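Long-range contacts in serine acetyltransferase (Entamoeba histolytica, PDB 3Q1X), which probably catalyses transfer of an acetyl group to the hydroxyl of L-serine, a step in cysteine biosynthesis: residues N3-I8 against A91-L96; K43-D48 against S98-L103; A78-L83 against C145-Y150; I134-A139 against A170-H175. All blocks are in the same frame, centred on the assembly; numbering follows the deposited sequence.

Interaction 1: residues N3-I8 against A91-L96; sequences NYIYSI and AILEKL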
loop_
_atom_site.group_PDB
_atom_site.type_symbol
_atom_site.label_atom_id
_atom_site.label_comp_id
_atom_site.label_asym_id
_atom_site.label_seq_id
_atom_site.Cartn_x
_atom_site.Cartn_y
_atom_site.Cartn_z
ATOM N N ASN A 3 -35.242 -7.078 -13.963
ATOM C CA ASN A 3 -35.895 -6.099 -14.833
ATOM C C ASN A 3 -35.393 -4.683 -14.569
ATOM O O ASN A 3 -35.234 -3.898 -15.506
ATOM C CB ASN A 3 -37.420 -6.192 -14.723
ATOM C CG ASN A 3 -37.964 -7.530 -15.220
ATOM O OD1 ASN A 3 -37.336 -8.204 -16.032
ATOM N ND2 ASN A 3 -39.141 -7.915 -14.730
ATOM N N TYR A 4 -35.124 -4.377 -13.297
ATOM C CA TYR A 4 -34.519 -3.098 -12.913
ATOM C C TYR A 4 -33.079 -3.009 -13.427
ATOM O O TYR A 4 -32.653 -1.955 -13.883
ATOM C CB TYR A 4 -34.581 -2.888 -11.388
ATOM C CG TYR A 4 -34.376 -1.448 -10.940
ATOM C CD1 TYR A 4 -35.205 -0.425 -11.405
ATOM C CD2 TYR A 4 -33.358 -1.110 -10.040
ATOM C CE1 TYR A 4 -35.024 0.896 -10.999
ATOM C CE2 TYR A 4 -33.175 0.227 -9.620
ATOM C CZ TYR A 4 -34.010 1.216 -10.114
ATOM O OH TYR A 4 -33.859 2.527 -9.723
ATOM N N ILE A 5 -32.352 -4.123 -13.372
ATOM C CA ILE A 5 -30.990 -4.207 -13.923
ATOM C C ILE A 5 -31.007 -3.904 -15.413
ATOM O O ILE A 5 -30.227 -3.075 -15.880
ATOM C CB ILE A 5 -30.324 -5.592 -13.672
ATOM C CG1 ILE A 5 -29.937 -5.736 -12.199
ATOM C CG2 ILE A 5 -29.087 -5.781 -14.560
ATOM C CD1 ILE A 5 -29.610 -7.156 -11.764
ATOM N N TYR A 6 -31.917 -4.550 -16.147
ATOM C CA TYR A 6 -32.050 -4.277 -17.577
ATOM C C TYR A 6 -32.253 -2.780 -17.865
ATOM O O TYR A 6 -31.638 -2.237 -18.791
ATOM C CB TYR A 6 -33.182 -5.079 -18.247
ATOM C CG TYR A 6 -33.485 -4.436 -19.577
ATOM C CD1 TYR A 6 -32.720 -4.731 -20.709
ATOM C CD2 TYR A 6 -34.451 -3.439 -19.685
ATOM C CE1 TYR A 6 -32.955 -4.089 -21.918
ATOM C CE2 TYR A 6 -34.685 -2.782 -20.897
ATOM C CZ TYR A 6 -33.938 -3.118 -22.005
ATOM O OH TYR A 6 -34.176 -2.471 -23.195
ATOM N N SER A 7 -33.123 -2.131 -17.086
ATOM C CA SER A 7 -33.446 -0.715 -17.300
ATOM C C SER A 7 -32.260 0.184 -16.997
ATOM O O SER A 7 -32.008 1.150 -17.717
ATOM C CB SER A 7 -34.656 -0.278 -16.468
ATOM O OG SER A 7 -34.311 -0.036 -15.106
ATOM N N ILE A 8 -31.543 -0.145 -15.922
ATOM C CA ILE A 8 -30.364 0.621 -15.530
ATOM C C ILE A 8 -29.228 0.416 -16.539
ATOM O O ILE A 8 -28.565 1.377 -16.921
ATOM C CB ILE A 8 -29.924 0.317 -14.060
ATOM C CG1 ILE A 8 -31.004 0.769 -13.054
ATOM C CG2 ILE A 8 -28.571 0.952 -13.724
ATOM C CD1 ILE A 8 -31.352 2.261 -13.073
ATOM N N ALA A 91 -30.978 0.332 -4.249
ATOM C CA ALA A 91 -30.470 1.697 -4.061
ATOM C C ALA A 91 -29.188 1.987 -4.837
ATOM O O ALA A 91 -29.037 3.070 -5.412
ATOM C CB ALA A 91 -30.264 1.988 -2.611
ATOM N N ILE A 92 -28.253 1.040 -4.843
ATOM C CA ILE A 92 -27.062 1.161 -5.692
ATOM C C ILE A 92 -27.462 1.288 -7.170
ATOM O O ILE A 92 -27.071 2.242 -7.856
ATOM C CB ILE A 92 -26.087 -0.039 -5.529
ATOM C CG1 ILE A 92 -25.470 -0.057 -4.133
ATOM C CG2 ILE A 92 -24.966 0.039 -6.553
ATOM C CD1 ILE A 92 -24.886 -1.403 -3.730
ATOM N N LEU A 93 -28.247 0.323 -7.647
ATOM C CA LEU A 93 -28.721 0.337 -9.029
ATOM C C LEU A 93 -29.349 1.684 -9.402
ATOM O O LEU A 93 -28.982 2.280 -10.427
ATOM C CB LEU A 93 -29.685 -0.831 -9.290
ATOM C CG LEU A 93 -29.041 -2.209 -9.488
ATOM C CD1 LEU A 93 -30.069 -3.316 -9.310
ATOM C CD2 LEU A 93 -28.344 -2.320 -10.849
ATOM N N GLU A 94 -30.257 2.166 -8.552
ATOM C CA GLU A 94 -30.888 3.482 -8.709
ATOM C C GLU A 94 -29.891 4.613 -8.966
ATOM O O GLU A 94 -30.108 5.440 -9.853
ATOM C CB GLU A 94 -31.720 3.812 -7.473
ATOM C CG GLU A 94 -32.594 5.050 -7.627
ATOM C CD GLU A 94 -33.225 5.501 -6.318
ATOM O OE1 GLU A 94 -33.245 4.718 -5.337
ATOM O OE2 GLU A 94 -33.711 6.650 -6.265
ATOM N N LYS A 95 -28.802 4.626 -8.194
ATOM C CA LYS A 95 -27.804 5.696 -8.251
ATOM C C LYS A 95 -26.738 5.542 -9.336
ATOM O O LYS A 95 -25.952 6.460 -9.544
ATOM C CB LYS A 95 -27.100 5.831 -6.889
ATOM C CG LYS A 95 -27.971 6.372 -5.768
ATOM C CD LYS A 95 -28.024 7.896 -5.764
ATOM C CE LYS A 95 -29.039 8.375 -4.747
ATOM N NZ LYS A 95 -30.441 8.149 -5.210
ATOM N N LEU A 96 -26.683 4.403 -10.028
ATOM C CA LEU A 96 -25.561 4.172 -10.965
ATOM C C LEU A 96 -25.439 5.198 -12.102
ATOM O O LEU A 96 -24.314 5.604 -12.443
ATOM C CB LEU A 96 -25.540 2.728 -11.502
ATOM C CG LEU A 96 -25.197 1.673 -10.449
ATOM C CD1 LEU A 96 -25.297 0.273 -11.047
ATOM C CD2 LEU A 96 -23.807 1.895 -9.859
#
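Tyr4, Ile5 and Ile8 meet Leu93, Glu94 and Leu96 between two helical segments that run nearly parallel (17°, axes 9.8 Å apart) and come closest at the CA atoms of Ile8 and Leu93. Leu93 is the central side chain, touching Tyr4, Ile5 and Ile8. Its CB sits obliquely against the Tyr4 ring, 3.7 Å from Tyr4 CE2, while its CD1 methyl reaches CG1 of Ile5 at 3.8 Å. With CG swung anti to the backbone N (chi1 -162°), Tyr4 lays its ring alongside Leu93 and carries OH past it to the backbone of Glu94, 3.3 Å from Glu94 CA. Ile8 packs against one face of that same ring through CG1, and its CD1 touches Leu93 O at 3.6 Å. No hydrogen bond crosses; the contact is van der Waals packing, mostly apolar. Helix 2-18 is thus laid on helix 82-113 within the all-helical N-terminal part of the subunit, where Leu65 of helix 59-79 touches both Leu93 and Leu96, and helix 128-144 backs helix 82-113 through Val141 and Leu142.

Interaction 2: residues K43-D48 against S98-L103; sequences KIFFPD and SIKRTL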
loop_
_atom_site.group_PDB
_atom_site.type_symbol
_atom_site.label_atom_id
_atom_site.label_comp_id
_atom_site.label_asym_id
_atom_site.label_seq_id
_atom_site.Cartn_x
_atom_site.Cartn_y
_atom_site.Cartn_z
ATOM N N LYS A 43 -15.660 -2.177 -15.891
ATOM C CA LYS A 43 -16.300 -2.637 -17.129
ATOM C C LYS A 43 -17.627 -1.932 -17.376
ATOM O O LYS A 43 -17.938 -1.547 -18.510
ATOM C CB LYS A 43 -16.506 -4.157 -17.108
ATOM C CG LYS A 43 -15.217 -4.943 -17.300
ATOM C CD LYS A 43 -15.450 -6.441 -17.402
ATOM C CE LYS A 43 -14.202 -7.127 -17.937
ATOM N NZ LYS A 43 -14.155 -8.572 -17.600
ATOM N N ILE A 44 -18.395 -1.761 -16.302
ATOM C CA ILE A 44 -19.722 -1.147 -16.352
ATOM C C ILE A 44 -19.669 0.333 -16.742
ATOM O O ILE A 44 -20.415 0.782 -17.618
ATOM C CB ILE A 44 -20.442 -1.310 -14.988
ATOM C CG1 ILE A 44 -20.650 -2.802 -14.665
ATOM C CG2 ILE A 44 -21.762 -0.536 -14.965
ATOM C CD1 ILE A 44 -21.015 -3.095 -13.210
ATOM N N PHE A 45 -18.789 1.085 -16.083
ATOM C CA PHE A 45 -18.682 2.527 -16.308
ATOM C C PHE A 45 -17.833 2.925 -17.508
ATOM O O PHE A 45 -18.143 3.914 -18.167
ATOM C CB PHE A 45 -18.159 3.242 -15.059
ATOM C CG PHE A 45 -19.144 3.300 -13.922
ATOM C CD1 PHE A 45 -20.476 3.660 -14.136
ATOM C CD2 PHE A 45 -18.726 3.027 -12.623
ATOM C CE1 PHE A 45 -21.382 3.717 -13.069
ATOM C CE2 PHE A 45 -19.614 3.097 -11.551
ATOM C CZ PHE A 45 -20.945 3.440 -11.773
ATOM N N PHE A 46 -16.761 2.179 -17.769
ATOM C CA PHE A 46 -15.845 2.494 -18.873
ATOM C C PHE A 46 -15.460 1.258 -19.691
ATOM O O PHE A 46 -14.283 0.864 -19.724
ATOM C CB PHE A 46 -14.606 3.227 -18.331
ATOM C CG PHE A 46 -14.940 4.423 -17.480
ATOM C CD1 PHE A 46 -15.313 5.627 -18.067
ATOM C CD2 PHE A 46 -14.911 4.335 -16.090
ATOM C CE1 PHE A 46 -15.645 6.730 -17.287
ATOM C CE2 PHE A 46 -15.239 5.434 -15.297
ATOM C CZ PHE A 46 -15.607 6.633 -15.894
ATOM N N PRO A 47 -16.454 0.639 -20.369
ATOM C CA PRO A 47 -16.226 -0.623 -21.082
ATOM C C PRO A 47 -15.146 -0.577 -22.170
ATOM O O PRO A 47 -14.501 -1.589 -22.406
ATOM C CB PRO A 47 -17.589 -0.925 -21.711
ATOM C CG PRO A 47 -18.331 0.370 -21.699
ATOM C CD PRO A 47 -17.860 1.070 -20.474
ATOM N N ASP A 48 -14.955 0.570 -22.817
ATOM C CA ASP A 48 -13.948 0.714 -23.886
ATOM C C ASP A 48 -12.534 0.425 -23.403
ATOM O O ASP A 48 -11.643 0.097 -24.192
ATOM C CB ASP A 48 -13.962 2.127 -24.468
ATOM C CG ASP A 48 -15.075 2.343 -25.468
ATOM O OD1 ASP A 48 -15.726 1.360 -25.881
ATOM O OD2 ASP A 48 -15.281 3.508 -25.843
ATOM N N SER A 98 -26.305 8.434 -11.946
ATOM C CA SER A 98 -25.792 9.678 -11.363
ATOM C C SER A 98 -24.314 9.552 -10.977
ATOM O O SER A 98 -23.538 10.485 -11.165
ATOM C CB SER A 98 -26.638 10.163 -10.176
ATOM O OG SER A 98 -26.607 9.277 -9.080
ATOM N N ILE A 99 -23.934 8.392 -10.448
ATOM C CA ILE A 99 -22.530 8.099 -10.164
ATOM C C ILE A 99 -21.677 8.167 -11.438
ATOM O O ILE A 99 -20.591 8.745 -11.428
ATOM C CB ILE A 99 -22.375 6.742 -9.430
ATOM C CG1 ILE A 99 -23.073 6.824 -8.066
ATOM C CG2 ILE A 99 -20.896 6.362 -9.309
ATOM C CD1 ILE A 99 -23.261 5.498 -7.364
ATOM N N LYS A 100 -22.178 7.585 -12.530
ATOM C CA LYS A 100 -21.484 7.643 -13.824
ATOM C C LYS A 100 -21.186 9.097 -14.225
ATOM O O LYS A 100 -20.064 9.425 -14.608
ATOM C CB LYS A 100 -22.306 6.940 -14.915
ATOM C CG LYS A 100 -21.788 7.145 -16.343
ATOM C CD LYS A 100 -20.428 6.478 -16.556
ATOM C CE LYS A 100 -19.771 6.968 -17.839
ATOM N NZ LYS A 100 -20.713 6.976 -18.992
ATOM N N ARG A 101 -22.199 9.959 -14.119
ATOM C CA ARG A 101 -22.030 11.391 -14.395
ATOM C C ARG A 101 -20.977 12.016 -13.471
ATOM O O ARG A 101 -20.098 12.756 -13.924
ATOM C CB ARG A 101 -23.379 12.117 -14.285
ATOM C CG ARG A 101 -24.350 11.726 -15.397
ATOM C CD ARG A 101 -25.670 12.502 -15.377
ATOM N NE ARG A 101 -26.591 12.066 -14.326
ATOM C CZ ARG A 101 -27.613 11.222 -14.494
ATOM N NH1 ARG A 101 -27.890 10.700 -15.684
ATOM N NH2 ARG A 101 -28.373 10.906 -13.457
ATOM N N THR A 102 -21.028 11.671 -12.186
ATOM C CA THR A 102 -20.074 12.228 -11.237
ATOM C C THR A 102 -18.655 11.749 -11.539
ATOM O O THR A 102 -17.699 12.527 -11.444
ATOM C CB THR A 102 -20.432 11.869 -9.787
ATOM O OG1 THR A 102 -21.760 12.309 -9.509
ATOM C CG2 THR A 102 -19.471 12.542 -8.820
ATOM N N LEU A 103 -18.522 10.472 -11.894
ATOM C CA LEU A 103 -17.201 9.903 -12.186
ATOM C C LEU A 103 -16.562 10.586 -13.396
ATOM O O LEU A 103 -15.342 10.751 -13.448
ATOM C CB LEU A 103 -17.282 8.388 -12.388
ATOM C CG LEU A 103 -17.412 7.547 -11.112
ATOM C CD1 LEU A 103 -17.619 6.090 -11.484
ATOM C CD2 LEU A 103 -16.193 7.688 -10.199
#
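Phe45 drives its ring into the side of segment 98-103 of helix 82-113 at the point where helix 36-45 ends, and this is the tight part of the contact. Leu103 CD1 lies over one face of the ring, 3.5 Å from Phe45 CD2, the two side chains meeting at about a right angle. Ile99 CG2 comes in obliquely at the far end of the ring, 3.8 Å from Phe45 CZ. Lys100 slides past in the opposite direction, its CD 3.7 Å from Phe45 CD1. The lysine chain leaves with CG anti to the backbone N (chi1 170°) and bends at chi2, which lays its methylenes along Phe45 and brings CE to 3.5 Å from Phe45 O. Its charged NZ goes on to a salt bridge with Asp19. Phe46, the first residue beyond the helix, packs more loosely: Phe46 CZ is 4.3 Å from Leu103 CB, which lies at the ring edge, and Phe46 CE1 is 4.2 Å from Lys100 CE. Ile138 of helix 128-144 touches both Phe45 and Ile99. The arrangement is that of an all-helical bundle core, here in the helical N-terminal part characteristic of serine acetyltransferases.

Interaction 3: residues A78-L83 against C145-Y150; sequences AYNDEL and CGERYY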
loop_
_atom_site.group_PDB
_atom_site.type_symbol
_atom_site.label_atom_id
_atom_site.label_comp_id
_atom_site.label_asym_id
_atom_site.label_seq_id
_atom_site.Cartn_x
_atom_site.Cartn_y
_atom_site.Cartn_z
ATOM N N ALA A 78 -24.733 -11.756 3.818
ATOM C CA ALA A 78 -23.868 -12.434 4.796
ATOM C C ALA A 78 -23.721 -11.647 6.100
ATOM O O ALA A 78 -23.786 -12.220 7.185
ATOM C CB ALA A 78 -22.505 -12.751 4.192
ATOM N N TYR A 79 -23.552 -10.334 5.978
ATOM C CA TYR A 79 -23.357 -9.452 7.124
ATOM C C TYR A 79 -24.657 -8.948 7.744
ATOM O O TYR A 79 -24.678 -8.505 8.894
ATOM C CB TYR A 79 -22.522 -8.245 6.708
ATOM C CG TYR A 79 -21.050 -8.528 6.525
ATOM C CD1 TYR A 79 -20.185 -8.563 7.620
ATOM C CD2 TYR A 79 -20.522 -8.742 5.254
ATOM C CE1 TYR A 79 -18.829 -8.800 7.438
ATOM C CE2 TYR A 79 -19.186 -8.988 5.067
ATOM C CZ TYR A 79 -18.342 -9.011 6.159
ATOM O OH TYR A 79 -17.004 -9.252 5.980
ATOM N N ASN A 80 -25.740 -9.013 6.978
ATOM C CA ASN A 80 -27.013 -8.454 7.396
ATOM C C ASN A 80 -28.130 -9.477 7.202
ATOM O O ASN A 80 -28.149 -10.511 7.885
ATOM C CB ASN A 80 -27.284 -7.153 6.633
ATOM C CG ASN A 80 -26.171 -6.125 6.811
ATOM O OD1 ASN A 80 -26.200 -5.312 7.744
ATOM N ND2 ASN A 80 -25.187 -6.151 5.912
ATOM N N ASP A 81 -29.050 -9.195 6.281
ATOM C CA ASP A 81 -30.076 -10.170 5.905
ATOM C C ASP A 81 -30.514 -9.993 4.449
ATOM O O ASP A 81 -30.181 -8.990 3.805
ATOM C CB ASP A 81 -31.275 -10.081 6.857
ATOM C CG ASP A 81 -31.947 -8.728 6.808
ATOM O OD1 ASP A 81 -31.713 -7.910 7.723
ATOM O OD2 ASP A 81 -32.686 -8.473 5.843
ATOM N N GLU A 82 -31.266 -10.976 3.954
ATOM C CA GLU A 82 -31.718 -11.032 2.563
ATOM C C GLU A 82 -32.516 -9.793 2.131
ATOM O O GLU A 82 -32.260 -9.225 1.058
ATOM C CB GLU A 82 -32.546 -12.306 2.336
ATOM C CG GLU A 82 -31.784 -13.639 2.469
ATOM C CD GLU A 82 -31.533 -14.106 3.922
ATOM O OE1 GLU A 82 -31.994 -13.460 4.901
ATOM O OE2 GLU A 82 -30.858 -15.145 4.078
ATOM N N LEU A 83 -33.480 -9.383 2.961
ATOM C CA LEU A 83 -34.333 -8.242 2.634
ATOM C C LEU A 83 -33.544 -6.931 2.618
ATOM O O LEU A 83 -33.686 -6.130 1.685
ATOM C CB LEU A 83 -35.540 -8.166 3.581
ATOM C CG LEU A 83 -36.418 -6.913 3.540
ATOM C CD1 LEU A 83 -37.862 -7.244 3.896
ATOM C CD2 LEU A 83 -35.864 -5.855 4.487
ATOM N N CYS A 145 -27.724 3.504 2.855
ATOM C CA CYS A 145 -28.842 2.593 3.161
ATOM C C CYS A 145 -28.837 2.104 4.604
ATOM O O CYS A 145 -29.774 1.411 5.039
ATOM C CB CYS A 145 -28.840 1.387 2.232
ATOM S SG CYS A 145 -28.979 1.776 0.527
ATOM N N GLY A 146 -27.792 2.468 5.343
ATOM C CA GLY A 146 -27.652 2.065 6.742
ATOM C C GLY A 146 -26.724 0.881 6.976
ATOM O O GLY A 146 -26.575 0.429 8.106
ATOM N N GLU A 147 -26.098 0.385 5.911
ATOM C CA GLU A 147 -25.185 -0.746 5.988
ATOM C C GLU A 147 -23.849 -0.291 6.584
ATOM O O GLU A 147 -23.384 0.816 6.304
ATOM C CB GLU A 147 -25.018 -1.390 4.607
ATOM C CG GLU A 147 -24.707 -2.885 4.630
ATOM C CD GLU A 147 -23.246 -3.185 4.897
ATOM O OE1 GLU A 147 -22.382 -2.419 4.410
ATOM O OE2 GLU A 147 -22.952 -4.187 5.590
ATOM N N ARG A 148 -23.246 -1.134 7.420
ATOM C CA ARG A 148 -22.081 -0.713 8.187
ATOM C C ARG A 148 -20.907 -1.691 8.130
ATOM O O ARG A 148 -19.839 -1.404 8.659
ATOM C CB ARG A 148 -22.486 -0.451 9.647
ATOM C CG ARG A 148 -23.449 0.735 9.847
ATOM C CD ARG A 148 -22.719 2.052 9.620
ATOM N NE ARG A 148 -23.611 3.197 9.770
ATOM C CZ ARG A 148 -24.396 3.677 8.806
ATOM N NH1 ARG A 148 -24.412 3.110 7.610
ATOM N NH2 ARG A 148 -25.174 4.727 9.046
ATOM N N TYR A 149 -21.107 -2.838 7.492
ATOM C CA TYR A 149 -20.094 -3.888 7.475
ATOM C C TYR A 149 -19.446 -4.107 6.105
ATOM O O TYR A 149 -18.233 -3.875 5.926
ATOM C CB TYR A 149 -20.698 -5.194 7.990
ATOM C CG TYR A 149 -20.861 -5.220 9.497
ATOM C CD1 TYR A 149 -21.942 -4.583 10.105
ATOM C CD2 TYR A 149 -19.937 -5.874 10.313
ATOM C CE1 TYR A 149 -22.100 -4.586 11.486
ATOM C CE2 TYR A 149 -20.089 -5.886 11.709
ATOM C CZ TYR A 149 -21.177 -5.233 12.280
ATOM O OH TYR A 149 -21.358 -5.226 13.648
ATOM N N TYR A 150 -20.238 -4.572 5.142
ATOM C CA TYR A 150 -19.680 -4.889 3.831
ATOM C C TYR A 150 -19.121 -3.651 3.109
ATOM O O TYR A 150 -18.076 -3.744 2.454
ATOM C CB TYR A 150 -20.657 -5.707 2.956
ATOM C CG TYR A 150 -20.205 -5.799 1.516
ATOM C CD1 TYR A 150 -19.022 -6.464 1.164
ATOM C CD2 TYR A 150 -20.943 -5.195 0.510
ATOM C CE1 TYR A 150 -18.597 -6.512 -0.170
ATOM C CE2 TYR A 150 -20.541 -5.250 -0.809
ATOM C CZ TYR A 150 -19.373 -5.903 -1.149
ATOM O OH TYR A 150 -18.993 -5.931 -2.473
HETATM O O HOH W 1 -24.802 -3.247 8.525
#
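Tyr79 and Asn80, where the chain leaves helix 59-79, face the irregular turn 145-150 between helices 128-144 and 150-162, with the CA atoms of Tyr79 and Tyr149 6.5 Å apart. Gly146, with phi 100°, ends helix 128-144 in a Schellman motif. Glu147 leaves with CG anti to the backbone N (chi1 -151°) and bends at chi2, which turns its carboxylate back to the amides of Tyr149 and Tyr150. Asn80 ND2, also bonded to Val76 O, donates to Glu147 OE2 over 3.0 Å in a nearly straight bond (165°), using the anti lone pair. The same OE2 takes Tyr150 N on its syn lone pair at 2.8 Å and Tyr149 N from above the carboxylate plane. Three donors grip OE2 while Cys151 N holds OE1, which together would fix the carboxylate's rotation. Tyr79 CD1 presses on Tyr149 CB at 3.4 Å. Tyr79 OH continues to Arg125 of the second subunit. One water donates to Asn80 OD1 at 2.6 Å and accepts from Arg148 N at 2.8 Å.

Interaction 4: residues I134-A139 against A170-H175; sequences IVYRIA and ASIKGH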
loop_
_atom_site.group_PDB
_atom_site.type_symbol
_atom_site.label_atom_id
_atom_site.label_comp_id
_atom_site.label_asym_id
_atom_site.label_seq_id
_atom_site.Cartn_x
_atom_site.Cartn_y
_atom_site.Cartn_z
ATOM N N ILE A 134 -14.095 5.337 -7.762
ATOM C CA ILE A 134 -15.063 4.440 -8.407
ATOM C C ILE A 134 -15.753 3.544 -7.387
ATOM O O ILE A 134 -16.977 3.432 -7.363
ATOM C CB ILE A 134 -14.397 3.531 -9.468
ATOM C CG1 ILE A 134 -13.964 4.320 -10.704
ATOM C CG2 ILE A 134 -15.327 2.410 -9.887
ATOM C CD1 ILE A 134 -13.186 3.477 -11.729
ATOM N N VAL A 135 -14.945 2.894 -6.557
ATOM C CA VAL A 135 -15.466 1.978 -5.563
ATOM C C VAL A 135 -16.114 2.776 -4.429
ATOM O O VAL A 135 -17.209 2.440 -3.993
ATOM C CB VAL A 135 -14.381 0.999 -5.080
ATOM C CG1 VAL A 135 -14.926 0.081 -4.017
ATOM C CG2 VAL A 135 -13.814 0.190 -6.266
ATOM N N TYR A 136 -15.472 3.860 -3.988
ATOM C CA TYR A 136 -16.060 4.706 -2.947
ATOM C C TYR A 136 -17.498 5.158 -3.259
ATOM O O TYR A 136 -18.366 5.159 -2.375
ATOM C CB TYR A 136 -15.211 5.952 -2.643
ATOM C CG TYR A 136 -16.074 7.055 -2.058
ATOM C CD1 TYR A 136 -16.471 7.026 -0.716
ATOM C CD2 TYR A 136 -16.572 8.079 -2.873
ATOM C CE1 TYR A 136 -17.321 8.017 -0.195
ATOM C CE2 TYR A 136 -17.422 9.064 -2.362
ATOM C CZ TYR A 136 -17.790 9.024 -1.029
ATOM O OH TYR A 136 -18.632 9.998 -0.533
ATOM N N ARG A 137 -17.747 5.550 -4.504
ATOM C CA ARG A 137 -19.044 6.130 -4.823
ATOM C C ARG A 137 -20.158 5.095 -4.689
ATOM O O ARG A 137 -21.297 5.425 -4.319
ATOM C CB ARG A 137 -19.018 6.827 -6.187
ATOM C CG ARG A 137 -18.132 8.083 -6.148
ATOM C CD ARG A 137 -18.551 9.151 -7.152
ATOM N NE ARG A 137 -17.601 10.267 -7.177
ATOM C CZ ARG A 137 -17.597 11.268 -6.298
ATOM N NH1 ARG A 137 -18.506 11.313 -5.320
ATOM N NH2 ARG A 137 -16.696 12.231 -6.406
ATOM N N ILE A 138 -19.814 3.834 -4.938
ATOM C CA ILE A 138 -20.767 2.747 -4.725
ATOM C C ILE A 138 -20.865 2.374 -3.241
ATOM O O ILE A 138 -21.971 2.274 -2.707
ATOM C CB ILE A 138 -20.485 1.539 -5.648
ATOM C CG1 ILE A 138 -21.034 1.817 -7.063
ATOM C CG2 ILE A 138 -21.095 0.259 -5.081
ATOM C CD1 ILE A 138 -20.213 2.789 -7.901
ATOM N N ALA A 139 -19.718 2.210 -2.573
ATOM C CA ALA A 139 -19.687 1.929 -1.129
ATOM C C ALA A 139 -20.498 2.940 -0.305
ATOM O O ALA A 139 -21.171 2.574 0.674
ATOM C CB ALA A 139 -18.254 1.855 -0.630
ATOM N N ALA A 170 -17.964 8.776 4.388
ATOM C CA ALA A 170 -17.574 10.095 3.889
ATOM C C ALA A 170 -18.507 10.534 2.768
ATOM O O ALA A 170 -18.953 9.716 1.964
ATOM C CB ALA A 170 -16.129 10.083 3.412
ATOM N N SER A 171 -18.813 11.824 2.742
ATOM C CA SER A 171 -19.629 12.414 1.685
ATOM C C SER A 171 -18.739 13.280 0.811
ATOM O O SER A 171 -18.124 14.226 1.293
ATOM C CB SER A 171 -20.772 13.241 2.280
ATOM O OG SER A 171 -21.430 12.522 3.305
ATOM N N ILE A 172 -18.654 12.947 -0.474
ATOM C CA ILE A 172 -17.747 13.651 -1.380
ATOM C C ILE A 172 -18.453 14.070 -2.670
ATOM O O ILE A 172 -19.005 13.233 -3.395
ATOM C CB ILE A 172 -16.474 12.809 -1.714
ATOM C CG1 ILE A 172 -15.849 12.211 -0.445
ATOM C CG2 ILE A 172 -15.452 13.652 -2.464
ATOM C CD1 ILE A 172 -14.703 11.240 -0.704
ATOM N N LYS A 173 -18.431 15.371 -2.955
ATOM C CA LYS A 173 -19.021 15.894 -4.179
ATOM C C LYS A 173 -18.133 15.619 -5.396
ATOM O O LYS A 173 -17.096 14.967 -5.269
ATOM C CB LYS A 173 -19.345 17.384 -4.031
ATOM C CG LYS A 173 -20.433 17.646 -2.982
ATOM C CD LYS A 173 -21.016 19.043 -3.102
ATOM C CE LYS A 173 -22.199 19.219 -2.158
ATOM N NZ LYS A 173 -22.164 20.545 -1.458
ATOM N N GLY A 174 -18.558 16.100 -6.567
ATOM C CA GLY A 174 -17.881 15.812 -7.831
ATOM C C GLY A 174 -16.619 16.608 -8.101
ATOM O O GLY A 174 -16.180 17.400 -7.270
ATOM N N HIS A 175 -16.059 16.409 -9.290
ATOM C CA HIS A 175 -14.768 16.976 -9.674
ATOM C C HIS A 175 -13.713 16.734 -8.593
ATOM O O HIS A 175 -12.951 17.636 -8.235
ATOM C CB HIS A 175 -14.891 18.479 -9.992
ATOM C CG HIS A 175 -15.806 18.787 -11.136
ATOM N ND1 HIS A 175 -15.359 18.916 -12.434
ATOM C CD2 HIS A 175 -17.141 18.997 -11.176
ATOM C CE1 HIS A 175 -16.381 19.196 -13.224
ATOM N NE2 HIS A 175 -17.474 19.246 -12.486
#
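Two torsions send neighbouring side chains of segment 134-139 of helix 128-144 to different carbonyls of the segment 170-175: Tyr136 leaves with CG anti to its own N (chi1 156°), whereas Arg137 has CG anti to the carbonyl carbon (chi1 -68°) and then runs extended to NE. Tyr136 OH donates to Ala170 O, a short bond of 2.5 Å in which the carbonyl oxygen lies at the edge of the ring, near its plane. The same hydroxyl accepts a weak bond from Ile172 N at 2.9 Å, so the phenol oxygen bridges two backbone groups. Ile172 lays CD1 over one face of the ring, offset toward the rim, a CH-pi contact 4.0 Å from the ring centroid. Strand 171-172 belongs to the first coil of the left-handed parallel beta-helix built from hexapeptide repeats, pairing there with the strand around Ile192, and the contact fastens this coil to the helical part of the subunit. Arg137 reaches farther along the segment and splits its guanidinium between successive carbonyls. NH1 gives Ile172 O a bond of 2.8 Å at 162°, in the guanidinium plane, and NH2 gives Lys173 O one of 3.0 Å, tilted from it. Both nitrogens approach from above the planes of the carbonyls they bond. Asp106 forms a salt bridge with NE, which would help hold the group in this buried place.

Helix 82-113 ties the helical part together: interactions 1 and 2 use successive turns of it, their centres 13 Å apart, and interaction 3 includes its N-terminal start. Helix 128-144 lies against the same helix and provides the segment 134-139 of interaction 4, where Thr102 of interaction 2 packs on Arg137 and Gly174; Ala91 of interaction 1 likewise touches Cys145 of interaction 3. Along the chain the first three contacts cross one another, while interaction 4 comes wholly after 1 and 2 and crosses 3. Interactions 2 and 3 are farthest apart, about 25 Å between centres. Interactions 1 and 2 join helices, interaction 3 reaches the second subunit, and interaction 4 connects the bundle to the beta-helix.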